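Local coordinates for protein probable TonB-dependent siderophore receptor PiuA (Acinetobacter baumannii, PDB 5FP1) that probably takes part in the first step of iron uptake, binding iron-chelating siderophores at the outer membrane, and may bind ferric enterobactin with micromolar affinity, at residues 71-79 against 694-703; 106-114 against 221-229. One frame throughout, in Å; residues are numbered along the deposited sequence.

Contact 1: residues 71-79 against 694-703; sequences TLGAGEGGN and TKAYASHYAT. With PO4 (phosphate ion), chain B.
Y701 donates its phenol hydrogen to the backbone carbonyl of G75, OH to O 2.7 Å, a direct hydrogen bond between 71-79 and 694-703. The bond reaches the carbonyl oxygen at 135° to C=O, with the oxygen lying at the edge of the ring and near its plane. The same hydroxyl passes 3.4 Å from A74 CB, a methyl small enough to sit among Y701, K695 and Y697. Y697, its CG anti to the backbone N (chi1 -164°), brings its ring alongside A74 to E76, with G75 O over one face, offset toward the rim. E76 crosses this ring at about a right angle, CB 3.4 Å from Y697 CZ, before its bent chain carries the carboxylate on toward H700. There OE2 lies at the edge of the imidazole, near its plane, as does phosphate O3, which accepts from H700 NE2 at 2.9 Å; the ion probably comes from the crystallisation liquor.

Topologically, a loop of the plug, the domain that fills the barrel in TonB-dependent receptors, meets a hairpin that lies between barrel strands 678-685 and 709-717. Between their backbones, where L72 O and T694 O are both acceptors, water mediates: one molecule joins L72 O to A696 N, another A74 N to A696 O. The extended aliphatic chain of K695 runs past L72 CB and G73 O, and its ammonium shares a water with G73 O, as suits a long residue whose methylenes pack while its charged end meets water.

Further out, N79 ND2 donates to A74 O (3.2 Å), folding the loop back on itself, and R84 also bonds that oxygen. E76 OE1 accepts from G77 N at 2.6 Å, while S307 holds H700 through ND1.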
loop_
_atom_site.group_PDB
_atom_site.type_symbol
_atom_site.label_atom_id
_atom_site.label_comp_id
_atom_site.label_asym_id
_atom_site.label_seq_id
_atom_site.Cartn_x
_atom_site.Cartn_y
_atom_site.Cartn_z
ATOM N N THR A 71 2.041 -6.207 -5.939
ATOM C CA THR A 71 1.293 -7.334 -5.447
ATOM C C THR A 71 0.913 -7.033 -3.998
ATOM O O THR A 71 1.662 -6.383 -3.279
ATOM C CB THR A 71 2.169 -8.600 -5.569
ATOM O OG1 THR A 71 2.550 -8.777 -6.958
ATOM C CG2 THR A 71 1.441 -9.813 -5.110
ATOM N N LEU A 72 -0.236 -7.531 -3.573
ATOM C CA LEU A 72 -0.735 -7.321 -2.216
ATOM C C LEU A 72 -0.445 -8.519 -1.323
ATOM O O LEU A 72 -0.603 -9.678 -1.729
ATOM C CB LEU A 72 -2.236 -7.109 -2.210
ATOM C CG LEU A 72 -2.737 -5.976 -3.072
ATOM C CD1 LEU A 72 -4.263 -5.888 -3.056
ATOM C CD2 LEU A 72 -2.078 -4.686 -2.618
ATOM N N GLY A 73 0.012 -8.225 -0.117
ATOM C CA GLY A 73 0.300 -9.260 0.871
ATOM C C GLY A 73 -0.839 -9.420 1.851
ATOM O O GLY A 73 -1.721 -8.534 1.994
ATOM N N ALA A 74 -0.830 -10.557 2.538
ATOM C CA ALA A 74 -1.910 -10.911 3.445
ATOM C C ALA A 74 -1.407 -10.931 4.877
ATOM O O ALA A 74 -0.189 -10.929 5.120
ATOM C CB ALA A 74 -2.469 -12.266 3.077
ATOM N N GLY A 75 -2.358 -10.956 5.809
ATOM C CA GLY A 75 -2.057 -11.040 7.224
ATOM C C GLY A 75 -1.998 -12.441 7.784
ATOM O O GLY A 75 -2.385 -13.404 7.138
ATOM N N GLU A 76 -1.501 -12.558 9.006
ATOM C CA GLU A 76 -1.534 -13.841 9.706
ATOM C C GLU A 76 -1.467 -13.606 11.205
ATOM O O GLU A 76 -1.978 -12.603 11.689
ATOM C CB GLU A 76 -0.430 -14.782 9.240
ATOM C CG GLU A 76 -0.852 -16.249 9.273
ATOM C CD GLU A 76 0.067 -17.097 10.151
ATOM O OE1 GLU A 76 -0.047 -16.988 11.390
ATOM O OE2 GLU A 76 0.896 -17.869 9.611
ATOM N N GLY A 77 -0.930 -14.559 11.960
ATOM C CA GLY A 77 -0.950 -14.458 13.400
ATOM C C GLY A 77 -0.061 -13.359 13.946
ATOM O O GLY A 77 -0.385 -12.755 14.970
ATOM N N GLY A 78 1.041 -13.097 13.252
ATOM C CA GLY A 78 2.034 -12.135 13.689
ATOM C C GLY A 78 2.166 -10.894 12.841
ATOM O O GLY A 78 3.127 -10.142 12.983
ATOM N N ASN A 79 1.219 -10.664 11.926
ATOM C CA ASN A 79 1.215 -9.419 11.179
ATOM C C ASN A 79 -0.170 -9.025 10.723
ATOM O O ASN A 79 -0.953 -9.893 10.352
ATOM C CB ASN A 79 2.155 -9.504 9.993
ATOM C CG ASN A 79 1.658 -10.433 8.914
ATOM O OD1 ASN A 79 1.589 -11.644 9.100
ATOM N ND2 ASN A 79 1.371 -9.864 7.742
ATOM N N THR A 694 -5.758 -12.388 -5.168
ATOM C CA THR A 694 -4.944 -11.169 -5.081
ATOM C C THR A 694 -3.862 -11.215 -4.010
ATOM O O THR A 694 -2.980 -10.375 -4.000
ATOM C CB THR A 694 -5.828 -9.973 -4.779
ATOM O OG1 THR A 694 -6.673 -10.305 -3.682
ATOM C CG2 THR A 694 -6.651 -9.633 -5.988
ATOM N N LYS A 695 -3.925 -12.166 -3.090
ATOM C CA LYS A 695 -2.865 -12.288 -2.070
ATOM C C LYS A 695 -2.580 -13.744 -1.871
ATOM O O LYS A 695 -3.509 -14.566 -1.780
ATOM C CB LYS A 695 -3.325 -11.723 -0.707
ATOM C CG LYS A 695 -3.965 -10.342 -0.775
ATOM C CD LYS A 695 -4.611 -9.921 0.533
ATOM C CE LYS A 695 -5.391 -8.620 0.343
ATOM N NZ LYS A 695 -5.966 -8.166 1.642
ATOM N N ALA A 696 -1.308 -14.060 -1.748
ATOM C CA ALA A 696 -0.865 -15.388 -1.426
ATOM C C ALA A 696 -0.030 -15.280 -0.156
ATOM O O ALA A 696 1.021 -14.641 -0.161
ATOM C CB ALA A 696 -0.068 -15.953 -2.570
ATOM N N TYR A 697 -0.518 -15.855 0.955
ATOM C CA TYR A 697 0.282 -15.863 2.171
ATOM C C TYR A 697 1.365 -16.935 2.102
ATOM O O TYR A 697 1.239 -17.916 1.355
ATOM C CB TYR A 697 -0.579 -15.977 3.449
ATOM C CG TYR A 697 0.248 -15.599 4.646
ATOM C CD1 TYR A 697 0.740 -14.302 4.780
ATOM C CD2 TYR A 697 0.633 -16.549 5.596
ATOM C CE1 TYR A 697 1.563 -13.956 5.838
ATOM C CE2 TYR A 697 1.445 -16.207 6.661
ATOM C CZ TYR A 697 1.907 -14.910 6.770
ATOM O OH TYR A 697 2.717 -14.541 7.809
ATOM N N ALA A 698 2.429 -16.752 2.883
ATOM C CA ALA A 698 3.582 -17.687 2.894
ATOM C C ALA A 698 3.181 -19.103 3.274
ATOM O O ALA A 698 3.824 -20.078 2.881
ATOM C CB ALA A 698 4.690 -17.163 3.831
ATOM N N SER A 699 2.120 -19.215 4.059
ATOM C CA SER A 699 1.542 -20.508 4.372
ATOM C C SER A 699 0.014 -20.404 4.493
ATOM O O SER A 699 -0.552 -19.314 4.513
ATOM C CB SER A 699 2.169 -21.071 5.648
ATOM O OG SER A 699 1.920 -22.460 5.700
ATOM N N HIS A 700 -0.639 -21.545 4.529
ATOM C CA HIS A 700 -2.040 -21.659 4.926
ATOM C C HIS A 700 -3.120 -21.286 3.898
ATOM O O HIS A 700 -4.039 -22.082 3.660
ATOM C CB HIS A 700 -2.306 -20.913 6.231
ATOM C CG HIS A 700 -1.283 -21.164 7.293
ATOM N ND1 HIS A 700 -0.913 -22.432 7.694
ATOM C CD2 HIS A 700 -0.566 -20.302 8.059
ATOM C CE1 HIS A 700 -0.007 -22.341 8.650
ATOM N NE2 HIS A 700 0.221 -21.061 8.891
ATOM N N TYR A 701 -3.063 -20.085 3.333
ATOM C CA TYR A 701 -4.178 -19.592 2.536
ATOM C C TYR A 701 -3.808 -18.505 1.562
ATOM O O TYR A 701 -2.730 -17.881 1.637
ATOM C CB TYR A 701 -5.308 -19.085 3.446
ATOM C CG TYR A 701 -5.054 -17.703 3.994
ATOM C CD1 TYR A 701 -4.274 -17.505 5.129
ATOM C CD2 TYR A 701 -5.578 -16.586 3.360
ATOM C CE1 TYR A 701 -3.994 -16.220 5.599
ATOM C CE2 TYR A 701 -5.362 -15.320 3.850
ATOM C CZ TYR A 701 -4.571 -15.129 4.970
ATOM O OH TYR A 701 -4.362 -13.829 5.418
ATOM N N ALA A 702 -4.724 -18.296 0.628
ATOM C CA ALA A 702 -4.694 -17.169 -0.288
ATOM C C ALA A 702 -6.013 -16.422 -0.242
ATOM O O ALA A 702 -7.050 -16.982 0.112
ATOM C CB ALA A 702 -4.434 -17.637 -1.688
ATOM N N THR A 703 -5.994 -15.160 -0.646
ATOM C CA THR A 703 -7.175 -14.324 -0.569
ATOM C C THR A 703 -7.807 -14.268 -1.941
ATOM O O THR A 703 -7.155 -13.898 -2.922
ATOM C CB THR A 703 -6.813 -12.886 -0.129
ATOM O OG1 THR A 703 -6.210 -12.931 1.168
ATOM C CG2 THR A 703 -8.024 -11.972 -0.075
HETATM P P PO4 B . 0.740 -20.583 12.240
HETATM O O1 PO4 B . 0.298 -22.030 12.290
HETATM O O2 PO4 B . -0.455 -19.755 11.821
HETATM O O3 PO4 B . 1.876 -20.399 11.234
HETATM O O4 PO4 B . 1.207 -20.144 13.618
HETATM O O HOH W 1 -2.224 -8.526 -5.822
HETATM O O HOH W 2 0.537 -12.001 -2.725
HETATM O O HOH W 3 -3.757 -7.733 3.781
HETATM O O HOH W 4 1.113 -12.408 1.689
HETATM O O HOH W 5 2.568 -13.523 10.925
#

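Contact 2: residues 106-114 against 221-229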
loop_
_atom_site.group_PDB
_atom_site.type_symbol
_atom_site.label_atom_id
_atom_site.label_comp_id
_atom_site.label_asym_id
_atom_site.label_seq_id
_atom_site.Cartn_x
_atom_site.Cartn_y
_atom_site.Cartn_z
ATOM N N SER A 106 -1.024 -0.093 10.379
ATOM C CA SER A 106 -1.881 -0.912 9.536
ATOM C C SER A 106 -3.284 -0.307 9.394
ATOM O O SER A 106 -3.978 -0.019 10.386
ATOM C CB SER A 106 -1.980 -2.319 10.053
ATOM O OG SER A 106 -2.695 -3.133 9.135
ATOM N N GLN A 107 -3.680 -0.158 8.142
ATOM C CA GLN A 107 -4.966 0.433 7.773
ATOM C C GLN A 107 -5.393 -0.120 6.424
ATOM O O GLN A 107 -4.553 -0.536 5.605
ATOM C CB GLN A 107 -4.822 1.955 7.591
ATOM C CG GLN A 107 -4.229 2.703 8.755
ATOM C CD GLN A 107 -3.753 4.106 8.392
ATOM O OE1 GLN A 107 -2.650 4.555 8.790
ATOM N NE2 GLN A 107 -4.595 4.824 7.713
ATOM N N ASN A 108 -6.697 -0.097 6.176
ATOM C CA ASN A 108 -7.256 -0.292 4.835
ATOM C C ASN A 108 -7.615 1.104 4.308
ATOM O O ASN A 108 -8.664 1.654 4.656
ATOM C CB ASN A 108 -8.492 -1.186 4.919
ATOM C CG ASN A 108 -8.191 -2.543 5.557
ATOM O OD1 ASN A 108 -7.180 -3.148 5.285
ATOM N ND2 ASN A 108 -9.092 -3.022 6.383
ATOM N N ARG A 109 -6.702 1.719 3.567
ATOM C CA ARG A 109 -6.838 3.143 3.256
ATOM C C ARG A 109 -7.935 3.385 2.213
ATOM O O ARG A 109 -8.083 2.594 1.270
ATOM C CB ARG A 109 -5.512 3.705 2.779
ATOM C CG ARG A 109 -4.465 3.712 3.885
ATOM C CD ARG A 109 -3.051 3.857 3.360
ATOM N NE ARG A 109 -2.057 3.827 4.435
ATOM C CZ ARG A 109 -1.675 2.742 5.087
ATOM N NH1 ARG A 109 -2.167 1.548 4.758
ATOM N NH2 ARG A 109 -0.788 2.852 6.071
ATOM N N GLU A 110 -8.685 4.468 2.424
ATOM C CA GLU A 110 -9.763 4.905 1.533
ATOM C C GLU A 110 -9.292 5.880 0.476
ATOM O O GLU A 110 -8.261 6.558 0.635
ATOM C CB GLU A 110 -10.871 5.620 2.326
ATOM C CG GLU A 110 -12.192 4.862 2.397
ATOM C CD GLU A 110 -13.130 5.126 1.219
ATOM O OE1 GLU A 110 -12.898 6.094 0.484
ATOM O OE2 GLU A 110 -14.114 4.352 1.033
ATOM N N MET A 111 -10.100 6.012 -0.565
ATOM C CA MET A 111 -9.782 6.960 -1.640
ATOM C C MET A 111 -10.581 8.272 -1.576
ATOM O O MET A 111 -10.332 9.153 -2.391
ATOM C CB MET A 111 -10.011 6.305 -2.996
ATOM C CG MET A 111 -9.085 5.123 -3.289
ATOM S SD MET A 111 -7.343 5.586 -3.332
ATOM C CE MET A 111 -7.341 6.502 -4.868
ATOM N N PHE A 112 -11.514 8.428 -0.629
ATOM C CA PHE A 112 -12.454 9.566 -0.722
ATOM C C PHE A 112 -11.786 10.922 -0.623
ATOM O O PHE A 112 -12.242 11.867 -1.251
ATOM C CB PHE A 112 -13.619 9.486 0.278
ATOM C CG PHE A 112 -13.314 10.023 1.647
ATOM C CD1 PHE A 112 -12.683 9.229 2.596
ATOM C CD2 PHE A 112 -13.723 11.306 2.017
ATOM C CE1 PHE A 112 -12.431 9.694 3.868
ATOM C CE2 PHE A 112 -13.493 11.769 3.301
ATOM C CZ PHE A 112 -12.836 10.971 4.224
ATOM N N ALA A 113 -10.707 11.037 0.135
ATOM C CA ALA A 113 -10.014 12.309 0.255
ATOM C C ALA A 113 -8.744 12.376 -0.577
ATOM O O ALA A 113 -7.914 13.256 -0.359
ATOM C CB ALA A 113 -9.667 12.578 1.699
ATOM N N VAL A 114 -8.601 11.460 -1.519
ATOM C CA VAL A 114 -7.365 11.322 -2.297
ATOM C C VAL A 114 -7.497 11.966 -3.682
ATOM O O VAL A 114 -8.382 11.628 -4.443
ATOM C CB VAL A 114 -6.986 9.848 -2.477
ATOM C CG1 VAL A 114 -5.736 9.708 -3.329
ATOM C CG2 VAL A 114 -6.769 9.181 -1.141
ATOM N N TYR A 221 -7.602 18.146 8.600
ATOM C CA TYR A 221 -7.950 17.053 9.467
ATOM C C TYR A 221 -8.544 15.977 8.599
ATOM O O TYR A 221 -9.226 16.267 7.606
ATOM C CB TYR A 221 -8.971 17.525 10.506
ATOM C CG TYR A 221 -9.565 16.450 11.375
ATOM C CD1 TYR A 221 -8.770 15.738 12.291
ATOM C CD2 TYR A 221 -10.930 16.153 11.333
ATOM C CE1 TYR A 221 -9.321 14.762 13.105
ATOM C CE2 TYR A 221 -11.475 15.171 12.148
ATOM C CZ TYR A 221 -10.668 14.471 13.019
ATOM O OH TYR A 221 -11.211 13.507 13.855
ATOM N N TYR A 222 -8.280 14.727 8.982
ATOM C CA TYR A 222 -8.780 13.570 8.288
ATOM C C TYR A 222 -9.258 12.578 9.335
ATOM O O TYR A 222 -8.579 12.339 10.334
ATOM C CB TYR A 222 -7.677 12.925 7.435
ATOM C CG TYR A 222 -8.138 11.692 6.674
ATOM C CD1 TYR A 222 -8.867 11.810 5.512
ATOM C CD2 TYR A 222 -7.849 10.407 7.135
ATOM C CE1 TYR A 222 -9.302 10.697 4.815
ATOM C CE2 TYR A 222 -8.280 9.290 6.444
ATOM C CZ TYR A 222 -9.003 9.433 5.280
ATOM O OH TYR A 222 -9.428 8.323 4.560
ATOM N N TYR A 223 -10.418 12.000 9.083
ATOM C CA TYR A 223 -11.013 11.004 9.966
ATOM C C TYR A 223 -11.669 9.941 9.125
ATOM O O TYR A 223 -12.410 10.239 8.176
ATOM C CB TYR A 223 -12.087 11.636 10.853
ATOM C CG TYR A 223 -13.066 10.642 11.492
ATOM C CD1 TYR A 223 -12.728 9.947 12.643
ATOM C CD2 TYR A 223 -14.321 10.427 10.946
ATOM C CE1 TYR A 223 -13.620 9.064 13.242
ATOM C CE2 TYR A 223 -15.232 9.553 11.533
ATOM C CZ TYR A 223 -14.884 8.874 12.676
ATOM O OH TYR A 223 -15.800 8.008 13.254
ATOM N N LEU A 224 -11.405 8.695 9.492
ATOM C CA LEU A 224 -12.063 7.543 8.919
ATOM C C LEU A 224 -12.257 6.475 9.964
ATOM O O LEU A 224 -11.317 6.136 10.729
ATOM C CB LEU A 224 -11.230 6.955 7.774
ATOM C CG LEU A 224 -11.883 5.786 7.030
ATOM C CD1 LEU A 224 -13.007 6.247 6.138
ATOM C CD2 LEU A 224 -10.863 5.021 6.189
ATOM N N GLN A 225 -13.466 5.925 10.003
ATOM C CA GLN A 225 -13.779 4.887 10.974
ATOM C C GLN A 225 -14.546 3.779 10.300
ATOM O O GLN A 225 -15.481 4.041 9.516
ATOM C CB GLN A 225 -14.575 5.462 12.167
ATOM C CG GLN A 225 -14.700 4.455 13.310
ATOM C CD GLN A 225 -15.130 5.057 14.648
ATOM O OE1 GLN A 225 -15.118 6.289 14.874
ATOM N NE2 GLN A 225 -15.492 4.167 15.568
ATOM N N THR A 226 -14.127 2.536 10.560
ATOM C CA THR A 226 -14.711 1.369 9.897
ATOM C C THR A 226 -15.309 0.398 10.894
ATOM O O THR A 226 -14.926 0.367 12.072
ATOM C CB THR A 226 -13.662 0.556 9.091
ATOM O OG1 THR A 226 -12.851 -0.186 10.018
ATOM C CG2 THR A 226 -12.781 1.445 8.267
ATOM N N ASP A 227 -16.216 -0.445 10.398
ATOM C CA ASP A 227 -16.894 -1.452 11.216
ATOM C C ASP A 227 -17.217 -2.608 10.278
ATOM O O ASP A 227 -18.236 -2.583 9.573
ATOM C CB ASP A 227 -18.183 -0.842 11.811
ATOM C CG ASP A 227 -18.916 -1.783 12.780
ATOM O OD1 ASP A 227 -18.359 -2.792 13.235
ATOM O OD2 ASP A 227 -20.076 -1.488 13.105
ATOM N N ASP A 228 -16.330 -3.596 10.225
ATOM C CA ASP A 228 -16.372 -4.598 9.199
ATOM C C ASP A 228 -16.571 -6.002 9.768
ATOM O O ASP A 228 -16.248 -6.260 10.940
ATOM C CB ASP A 228 -15.042 -4.658 8.441
ATOM C CG ASP A 228 -14.665 -3.368 7.748
ATOM O OD1 ASP A 228 -15.528 -2.489 7.475
ATOM O OD2 ASP A 228 -13.459 -3.287 7.408
ATOM N N LYS A 229 -17.031 -6.901 8.910
ATOM C CA LYS A 229 -16.894 -8.336 9.142
ATOM C C LYS A 229 -15.753 -8.753 8.178
ATOM O O LYS A 229 -15.929 -8.711 6.986
ATOM C CB LYS A 229 -18.193 -9.087 8.828
ATOM C CG LYS A 229 -19.358 -8.789 9.773
ATOM C CD LYS A 229 -18.937 -9.149 11.195
ATOM C CE LYS A 229 -20.050 -9.069 12.243
ATOM N NZ LYS A 229 -19.481 -9.518 13.553
HETATM O O HOH W 6 -11.884 -1.497 5.280
HETATM O O HOH W 7 -11.413 -2.074 8.583
HETATM O O HOH W 8 -7.803 6.196 4.670
HETATM O O HOH W 9 -9.030 9.035 1.851
#
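With CG anti to the backbone N (chi1 180°), the Y222 side chain reaches inward from the barrel strand 215-226, while F112, whose CG stands between its own backbone N and carbonyl carbon (chi1 84°), comes from the opposite direction. The rings are nearly parallel, planes 25° apart, but slid so far that they barely overlap; F112 CE1 and Y222 CE1 meet at 3.4 Å. A113, in the type I turn from M111 to V114, places CB at the edge of the Y222 ring, 3.7 Å from CE1; its methyl is small enough to lie there and also over the centre of a face of the F112 ring. L224 is two residues on and on the same side of the strand: its CD2 branch lies 3.9 Å from E110 CB and its CD1 branch faces F112 CE1.

E110 thus lends its aliphatic part to the contact and turns its carboxylate away, OE1 accepting from F112 N at 2.9 Å and OE2 forming salt bridges with R163 and R200 of the barrel. The Y222 hydroxyl is joined by one water to E110 N and by another to E110 O and A113 N. Farther along the chain, N108 ND2 and D228 OD2 share two waters, whose bonds to ND2 are weak.

Plug loop and barrel wall therefore touch directly through apolar groups, while water links the Y222 hydroxyl and the N108/D228 pair across the segments and barrel arginines probably neutralise the E110 carboxylate.

Contact 1 and contact 2 bring two separate loops of the plug against different parts of the barrel domain: 71-79 meets the hairpin 694-703, and 106-114 meets the wall strand 215-226. Their centres lie 21 Å apart and their nearest atoms about 6 Å, so they do not touch. The short strand 234-238 pairs with 701-704, so the chain that follows 215-226 in contact 2 soon reaches the hairpin of contact 1. Within the plug, the adjacent residues D83 and R84 reach one contact each: D83 forms a salt bridge with R109 and R84 bonds A74 O. Both interfaces rely on bridging waters, and contact 1 also holds a phosphate ion.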